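Long-range contact in type IV pilus assembly protein PilF (PDB 5OIU), which probably hydrolyses ATP as a hexameric AAA+ motor to power the assembly of type IV pili: residues Ala167-Pro179 / Ile187-Phe200. Residues are numbered along the deposited sequence; the frame is centred on the assembly and turned at random.
Sequences ATPDKNTQTIEDP and INQTQVNPQAGLTF
Thr173 CG2 lies 3.7 Å from Ile187 CG2, which Ala167 CB also touches, where the two segments come together. From Thr173 on, backbone bonds knit them: Asn188 N reaches Thr173 O in a nearly straight bond (168°), and Thr175 N returns one to Asn188 O at 2.9 Å. Gln174 bends at chi2 (69°), which brings its amide toward 188-191, where NE2 donates to Thr175 O of its own strand while lying 3.1 Å from Thr190 OG1; that hydroxyl is hydrogen-bonded to Pro100 O of the second subunit. Strands 173-177 and 188-191 thus run parallel, 20° apart, and within this chain 188-191 is an outermost strand of the P-loop ATPase sheet, with strand 214-217 bonded along the other side of 173-177. On the face shared with Gln174, Ile176 pushes CD1 to 3.5 Å from Thr190 CG2 and also packs on Val192 CG1, which sits over the centre of the Phe200 ring; Ile176 O meets that ring at its edge. On the opposite face Glu177, extended beyond CG, gathers two donors on OE2: Thr175 OG1 at the anti lone pair and Gln189 NE2 on the syn side, somewhat out of the carboxylate plane, at 2.7 Å. An alanine here removes that shared acceptor, which would probably leave the Thr175 hydroxyl without its mate and the Gln189 amide held chiefly through Tyr182 O. Glu177 O takes Val192 N at 3.0 Å. Beyond it, Asp178 lays CB against Val192 CG2 (3.4 Å) and sends OD2 to a salt bridge with Arg221, while Pro179, after a cis peptide, sets CB beside Gln191 OE1, which accepts from Val180 N.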
ATOM      1  N   ALA C 167      -3.523  36.272 -18.838  1.00 36.06           N
ATOM      2  CA  ALA C 167      -4.621  36.980 -18.154  1.00 37.94           C
ATOM      3  C   ALA C 167      -5.074  38.196 -18.979  1.00 38.22           C
ATOM      4  O   ALA C 167      -4.899  39.362 -18.622  1.00 38.46           O
ATOM      5  CB  ALA C 167      -4.212  37.364 -16.736  1.00 31.48           C
ATOM      6  N   THR C 168      -5.710  37.898 -20.097  1.00 34.72           N
ATOM      7  CA  THR C 168      -6.197  38.908 -21.010  1.00 34.87           C
ATOM      8  C   THR C 168      -7.474  39.574 -20.481  1.00 37.75           C
ATOM      9  O   THR C 168      -8.197  38.998 -19.663  1.00 38.37           O
ATOM     10  CB  THR C 168      -6.427  38.254 -22.359  1.00 37.89           C
ATOM     11  OG1 THR C 168      -7.258  37.096 -22.177  1.00 38.20           O
ATOM     12  CG2 THR C 168      -5.089  37.815 -22.927  1.00 34.85           C
ATOM     13  N   PRO C 169      -7.769  40.804 -20.926  1.00 33.39           N
ATOM     14  CA  PRO C 169      -8.951  41.519 -20.395  1.00 32.12           C
ATOM     15  C   PRO C 169     -10.302  40.862 -20.704  1.00 32.81           C
ATOM     16  O   PRO C 169     -11.296  41.243 -20.082  1.00 32.61           O
ATOM     17  CB  PRO C 169      -8.861  42.914 -21.043  1.00 28.98           C
ATOM     18  CG  PRO C 169      -7.436  43.048 -21.532  1.00 32.35           C
ATOM     19  CD  PRO C 169      -6.950  41.647 -21.821  1.00 33.60           C
ATOM     20  N   ASP C 170     -10.396  39.911 -21.627  1.00 26.79           N
ATOM     21  CA  ASP C 170     -11.670  39.200 -21.700  1.00 35.09           C
ATOM     22  C   ASP C 170     -11.879  38.216 -20.548  1.00 34.94           C
ATOM     23  O   ASP C 170     -12.953  37.617 -20.473  1.00 34.88           O
ATOM     24  CB  ASP C 170     -11.781  38.437 -23.019  1.00 33.16           C
ATOM     25  CG  ASP C 170     -10.579  37.547 -23.260  1.00 43.33           C
ATOM     26  OD1 ASP C 170      -9.540  37.784 -22.578  1.00 40.69           O
ATOM     27  OD2 ASP C 170     -10.668  36.623 -24.107  1.00 36.37           O
ATOM     28  N   LYS C 171     -10.898  38.025 -19.661  1.00 36.58           N
ATOM     29  CA  LYS C 171     -10.913  36.943 -18.676  1.00 39.67           C
ATOM     30  C   LYS C 171     -10.885  37.479 -17.243  1.00 37.83           C
ATOM     31  O   LYS C 171     -10.304  38.533 -16.967  1.00 38.73           O
ATOM     32  CB  LYS C 171      -9.712  35.991 -18.882  1.00 34.25           C
ATOM     33  CG  LYS C 171      -9.701  35.203 -20.193  1.00 36.79           C
ATOM     34  CD  LYS C 171      -8.544  34.207 -20.223  1.00 34.99           C
ATOM     35  CE  LYS C 171      -7.985  33.991 -21.620  1.00 39.09           C
ATOM     36  NZ  LYS C 171      -6.552  33.488 -21.586  1.00 47.21           N
ATOM     37  N   ASN C 172     -11.510  36.742 -16.316  1.00 36.73           N
ATOM     38  CA  ASN C 172     -11.389  37.032 -14.885  1.00 35.28           C
ATOM     39  C   ASN C 172     -10.282  36.151 -14.312  1.00 35.40           C
ATOM     40  O   ASN C 172     -10.436  34.926 -14.227  1.00 35.05           O
ATOM     41  CB  ASN C 172     -12.706  36.819 -14.134  1.00 33.86           C
ATOM     42  CG  ASN C 172     -12.563  37.018 -12.605  1.00 33.80           C
ATOM     43  OD1 ASN C 172     -11.686  37.750 -12.142  1.00 31.30           O
ATOM     44  ND2 ASN C 172     -13.438  36.361 -11.826  1.00 29.56           N
ATOM     45  N   THR C 173      -9.170  36.783 -13.932  1.00 28.46           N
ATOM     46  CA  THR C 173      -8.046  36.139 -13.272  1.00 29.38           C
ATOM     47  C   THR C 173      -8.063  36.466 -11.786  1.00 32.94           C
ATOM     48  O   THR C 173      -8.073  37.642 -11.409  1.00 34.57           O
ATOM     49  CB  THR C 173      -6.735  36.607 -13.888  1.00 34.73           C
ATOM     50  OG1 THR C 173      -6.793  36.379 -15.303  1.00 37.50           O
ATOM     51  CG2 THR C 173      -5.526  35.876 -13.251  1.00 32.82           C
ATOM     52  N   GLN C 174      -8.056  35.427 -10.953  1.00 35.14           N
ATOM     53  CA  GLN C 174      -8.157  35.555  -9.504  1.00 33.35           C
ATOM     54  C   GLN C 174      -7.101  34.684  -8.831  1.00 34.21           C
ATOM     55  O   GLN C 174      -7.025  33.479  -9.102  1.00 36.46           O
ATOM     56  CB  GLN C 174      -9.557  35.156  -9.037  1.00 29.18           C
ATOM     57  CG  GLN C 174      -9.745  35.219  -7.539  1.00 33.08           C
ATOM     58  CD  GLN C 174      -9.737  36.640  -7.027  1.00 35.80           C
ATOM     59  OE1 GLN C 174     -10.641  37.430  -7.337  1.00 30.67           O
ATOM     60  NE2 GLN C 174      -8.713  36.983  -6.243  1.00 31.51           N
ATOM     61  N   THR C 175      -6.300  35.286  -7.951  1.00 31.45           N
ATOM     62  CA  THR C 175      -5.247  34.603  -7.211  1.00 30.26           C
ATOM     63  C   THR C 175      -5.604  34.515  -5.728  1.00 35.13           C
ATOM     64  O   THR C 175      -6.402  35.295  -5.209  1.00 34.14           O
ATOM     65  CB  THR C 175      -3.894  35.324  -7.351  1.00 33.70           C
ATOM     66  OG1 THR C 175      -3.892  36.498  -6.533  1.00 35.11           O
ATOM     67  CG2 THR C 175      -3.634  35.765  -8.764  1.00 33.74           C
ATOM     68  N   ILE C 176      -5.003  33.543  -5.046  1.00 34.78           N
ATOM     69  CA  ILE C 176      -4.942  33.510  -3.589  1.00 34.95           C
ATOM     70  C   ILE C 176      -3.489  33.239  -3.201  1.00 35.16           C
ATOM     71  O   ILE C 176      -2.862  32.298  -3.707  1.00 36.32           O
ATOM     72  CB  ILE C 176      -5.907  32.464  -2.985  1.00 37.81           C
ATOM     73  CG1 ILE C 176      -5.866  32.508  -1.455  1.00 35.88           C
ATOM     74  CG2 ILE C 176      -5.645  31.070  -3.531  1.00 31.69           C
ATOM     75  CD1 ILE C 176      -6.287  33.826  -0.892  1.00 30.52           C
ATOM     76  N   GLU C 177      -2.939  34.086  -2.338  1.00 36.87           N
ATOM     77  CA  GLU C 177      -1.491  34.168  -2.174  1.00 37.59           C
ATOM     78  C   GLU C 177      -1.131  34.361  -0.709  1.00 35.77           C
ATOM     79  O   GLU C 177      -1.872  34.985   0.054  1.00 42.11           O
ATOM     80  CB  GLU C 177      -0.892  35.309  -3.017  1.00 34.33           C
ATOM     81  CG  GLU C 177      -1.252  35.246  -4.491  1.00 34.62           C
ATOM     82  CD  GLU C 177      -0.510  36.270  -5.318  1.00 43.79           C
ATOM     83  OE1 GLU C 177       0.722  36.412  -5.125  1.00 48.72           O
ATOM     84  OE2 GLU C 177      -1.161  36.947  -6.147  1.00 37.46           O
ATOM     85  N   ASP C 178       0.007  33.796  -0.317  1.00 35.66           N
ATOM     86  CA  ASP C 178       0.521  33.954   1.042  1.00 45.23           C
ATOM     87  C   ASP C 178       2.011  34.225   0.997  1.00 46.04           C
ATOM     88  O   ASP C 178       2.826  33.296   1.044  1.00 50.99           O
ATOM     89  CB  ASP C 178       0.249  32.722   1.900  1.00 47.09           C
ATOM     90  CG  ASP C 178       0.799  32.869   3.307  1.00 47.38           C
ATOM     91  OD1 ASP C 178       1.061  34.015   3.732  1.00 55.47           O
ATOM     92  OD2 ASP C 178       0.975  31.839   3.989  1.00 52.59           O
ATOM     93  N   PRO C 179       2.413  35.500   0.933  1.00 42.13           N
ATOM     94  CA  PRO C 179       1.501  36.637   0.841  1.00 43.69           C
ATOM     95  C   PRO C 179       1.317  37.040  -0.621  1.00 41.45           C
ATOM     96  O   PRO C 179       1.839  36.362  -1.497  1.00 44.99           O
ATOM     97  CB  PRO C 179       2.244  37.717   1.628  1.00 42.78           C
ATOM     98  CG  PRO C 179       3.713  37.444   1.288  1.00 41.03           C
ATOM     99  CD  PRO C 179       3.821  35.944   0.976  1.00 44.23           C
ATOM    100  N   ILE C 187      -5.267  41.789 -12.791  1.00 42.71           N
ATOM    101  CA  ILE C 187      -5.672  40.544 -12.153  1.00 44.01           C
ATOM    102  C   ILE C 187      -6.173  40.908 -10.758  1.00 42.54           C
ATOM    103  O   ILE C 187      -5.785  41.935 -10.191  1.00 42.23           O
ATOM    104  CB  ILE C 187      -4.546  39.480 -12.075  1.00 42.96           C
ATOM    105  CG1 ILE C 187      -3.449  39.931 -11.115  1.00 48.79           C
ATOM    106  CG2 ILE C 187      -3.968  39.178 -13.439  1.00 42.06           C
ATOM    107  CD1 ILE C 187      -2.407  38.881 -10.872  1.00 50.89           C
ATOM    108  N   ASN C 188      -7.060  40.079 -10.216  1.00 35.76           N
ATOM    109  CA  ASN C 188      -7.598  40.278  -8.878  1.00 33.86           C
ATOM    110  C   ASN C 188      -6.817  39.419  -7.899  1.00 34.81           C
ATOM    111  O   ASN C 188      -6.704  38.202  -8.085  1.00 35.70           O
ATOM    112  CB  ASN C 188      -9.085  39.920  -8.816  1.00 33.58           C
ATOM    113  CG  ASN C 188      -9.885  40.573  -9.910  1.00 36.33           C
ATOM    114  OD1 ASN C 188     -10.409  39.901 -10.812  1.00 40.52           O
ATOM    115  ND2 ASN C 188      -9.980  41.889  -9.850  1.00 27.27           N
ATOM    116  N   GLN C 189      -6.294  40.037  -6.853  1.00 31.64           N
ATOM    117  CA  GLN C 189      -5.456  39.306  -5.921  1.00 32.81           C
ATOM    118  C   GLN C 189      -6.024  39.378  -4.513  1.00 34.32           C
ATOM    119  O   GLN C 189      -6.528  40.422  -4.077  1.00 35.86           O
ATOM    120  CB  GLN C 189      -4.026  39.829  -5.959  1.00 31.35           C
ATOM    121  CG  GLN C 189      -3.390  39.707  -7.328  1.00 35.13           C
ATOM    122  CD  GLN C 189      -1.986  40.289  -7.368  1.00 37.64           C
ATOM    123  OE1 GLN C 189      -1.803  41.459  -7.693  1.00 36.80           O
ATOM    124  NE2 GLN C 189      -0.988  39.466  -7.048  1.00 38.08           N
ATOM    125  N   THR C 190      -5.925  38.250  -3.819  1.00 31.92           N
ATOM    126  CA  THR C 190      -6.481  38.040  -2.489  1.00 34.15           C
ATOM    127  C   THR C 190      -5.411  37.379  -1.635  1.00 38.70           C
ATOM    128  O   THR C 190      -4.798  36.392  -2.062  1.00 35.88           O
ATOM    129  CB  THR C 190      -7.736  37.158  -2.567  1.00 33.78           C
ATOM    130  OG1 THR C 190      -8.774  37.879  -3.239  1.00 34.00           O
ATOM    131  CG2 THR C 190      -8.227  36.734  -1.177  1.00 35.19           C
ATOM    132  N   GLN C 191      -5.169  37.930  -0.448  1.00 37.48           N
ATOM    133  CA  GLN C 191      -4.124  37.448   0.446  1.00 39.78           C
ATOM    134  C   GLN C 191      -4.732  36.668   1.598  1.00 44.76           C
ATOM    135  O   GLN C 191      -5.764  37.073   2.152  1.00 45.21           O
ATOM    136  CB  GLN C 191      -3.316  38.601   1.015  1.00 37.61           C
ATOM    137  CG  GLN C 191      -2.121  38.146   1.760  1.00 37.77           C
ATOM    138  CD  GLN C 191      -1.175  39.286   2.044  1.00 42.49           C
ATOM    139  OE1 GLN C 191      -0.348  39.667   1.196  1.00 39.76           O
ATOM    140  NE2 GLN C 191      -1.300  39.859   3.238  1.00 32.48           N
ATOM    141  N   VAL C 192      -4.096  35.548   1.968  1.00 38.06           N
ATOM    142  CA  VAL C 192      -4.630  34.774   3.082  1.00 43.94           C
ATOM    143  C   VAL C 192      -4.473  35.585   4.359  1.00 43.04           C
ATOM    144  O   VAL C 192      -3.513  36.348   4.520  1.00 46.35           O
ATOM    145  CB  VAL C 192      -3.968  33.388   3.187  1.00 42.92           C
ATOM    146  CG1 VAL C 192      -4.041  32.650   1.842  1.00 40.26           C
ATOM    147  CG2 VAL C 192      -2.558  33.509   3.655  1.00 44.94           C
ATOM    148  N   ASN C 193      -5.450  35.459   5.251  1.00 45.35           N
ATOM    149  CA  ASN C 193      -5.538  36.283   6.454  1.00 48.57           C
ATOM    150  C   ASN C 193      -5.948  35.375   7.606  1.00 55.53           C
ATOM    151  O   ASN C 193      -7.139  35.215   7.895  1.00 49.06           O
ATOM    152  CB  ASN C 193      -6.536  37.425   6.259  1.00 46.48           C
ATOM    153  CG  ASN C 193      -6.568  38.381   7.419  1.00 54.29           C
ATOM    154  OD1 ASN C 193      -5.850  38.209   8.397  1.00 61.50           O
ATOM    155  ND2 ASN C 193      -7.406  39.412   7.314  1.00 55.60           N
ATOM    156  N   PRO C 194      -4.977  34.757   8.291  1.00 59.47           N
ATOM    157  CA  PRO C 194      -5.329  33.709   9.265  1.00 58.25           C
ATOM    158  C   PRO C 194      -6.146  34.214  10.447  1.00 57.53           C
ATOM    159  O   PRO C 194      -6.978  33.461  10.972  1.00 56.23           O
ATOM    160  CB  PRO C 194      -3.958  33.172   9.702  1.00 53.64           C
ATOM    161  CG  PRO C 194      -3.026  33.542   8.574  1.00 59.68           C
ATOM    162  CD  PRO C 194      -3.520  34.885   8.127  1.00 51.51           C
ATOM    163  N   GLN C 195      -5.962  35.469  10.865  1.00 54.74           N
ATOM    164  CA  GLN C 195      -6.712  35.979  12.008  1.00 59.55           C
ATOM    165  C   GLN C 195      -8.166  36.283  11.661  1.00 62.77           C
ATOM    166  O   GLN C 195      -9.002  36.356  12.567  1.00 65.50           O
ATOM    167  CB  GLN C 195      -6.039  37.234  12.590  1.00 67.07           C
ATOM    168  CG  GLN C 195      -5.609  38.285  11.565  1.00 73.43           C
ATOM    169  CD  GLN C 195      -4.238  37.999  10.959  1.00 70.89           C
ATOM    170  OE1 GLN C 195      -3.811  36.843  10.871  1.00 69.22           O
ATOM    171  NE2 GLN C 195      -3.556  39.049  10.517  1.00 69.65           N
ATOM    172  N   ALA C 196      -8.488  36.468  10.381  1.00 59.11           N
ATOM    173  CA  ALA C 196      -9.884  36.588   9.985  1.00 55.36           C
ATOM    174  C   ALA C 196     -10.523  35.238   9.723  1.00 49.93           C
ATOM    175  O   ALA C 196     -11.751  35.123   9.800  1.00 51.10           O
ATOM    176  CB  ALA C 196     -10.019  37.466   8.737  1.00 51.17           C
ATOM    177  N   GLY C 197      -9.724  34.215   9.452  1.00 49.69           N
ATOM    178  CA  GLY C 197     -10.231  32.935   9.012  1.00 49.46           C
ATOM    179  C   GLY C 197     -10.166  32.705   7.518  1.00 49.90           C
ATOM    180  O   GLY C 197     -10.711  31.702   7.042  1.00 46.52           O
ATOM    181  N   LEU C 198      -9.508  33.604   6.771  1.00 49.12           N
ATOM    182  CA  LEU C 198      -9.374  33.533   5.313  1.00 46.20           C
ATOM    183  C   LEU C 198      -8.213  32.610   4.952  1.00 42.55           C
ATOM    184  O   LEU C 198      -7.119  33.035   4.574  1.00 39.37           O
ATOM    185  CB  LEU C 198      -9.185  34.926   4.716  1.00 45.62           C
ATOM    186  CG  LEU C 198      -9.389  34.981   3.197  1.00 44.75           C
ATOM    187  CD1 LEU C 198     -10.675  34.268   2.806  1.00 39.35           C
ATOM    188  CD2 LEU C 198      -9.384  36.400   2.676  1.00 44.33           C
ATOM    189  N   THR C 199      -8.475  31.313   5.061  1.00 38.75           N
ATOM    190  CA  THR C 199      -7.528  30.307   4.631  1.00 38.98           C
ATOM    191  C   THR C 199      -7.505  30.193   3.114  1.00 40.46           C
ATOM    192  O   THR C 199      -8.359  30.731   2.401  1.00 43.17           O
ATOM    193  CB  THR C 199      -7.888  28.947   5.215  1.00 41.06           C
ATOM    194  OG1 THR C 199      -9.267  28.674   4.919  1.00 44.55           O
ATOM    195  CG2 THR C 199      -7.648  28.931   6.723  1.00 37.97           C
ATOM    196  N   PHE C 200      -6.510  29.454   2.627  1.00 40.29           N
ATOM    197  CA  PHE C 200      -6.505  29.060   1.228  1.00 38.47           C
ATOM    198  C   PHE C 200      -7.836  28.434   0.852  1.00 42.54           C
ATOM    199  O   PHE C 200      -8.519  28.892  -0.070  1.00 43.88           O
ATOM    200  CB  PHE C 200      -5.350  28.090   0.962  1.00 41.67           C
ATOM    201  CG  PHE C 200      -4.044  28.774   0.607  1.00 36.40           C
ATOM    202  CD1 PHE C 200      -3.879  29.386  -0.617  1.00 36.16           C
ATOM    203  CD2 PHE C 200      -2.992  28.786   1.493  1.00 44.75           C
ATOM    204  CE1 PHE C 200      -2.704  30.007  -0.952  1.00 39.66           C
ATOM    205  CE2 PHE C 200      -1.793  29.400   1.162  1.00 44.09           C
ATOM    206  CZ  PHE C 200      -1.655  30.014  -0.062  1.00 42.49           C
TER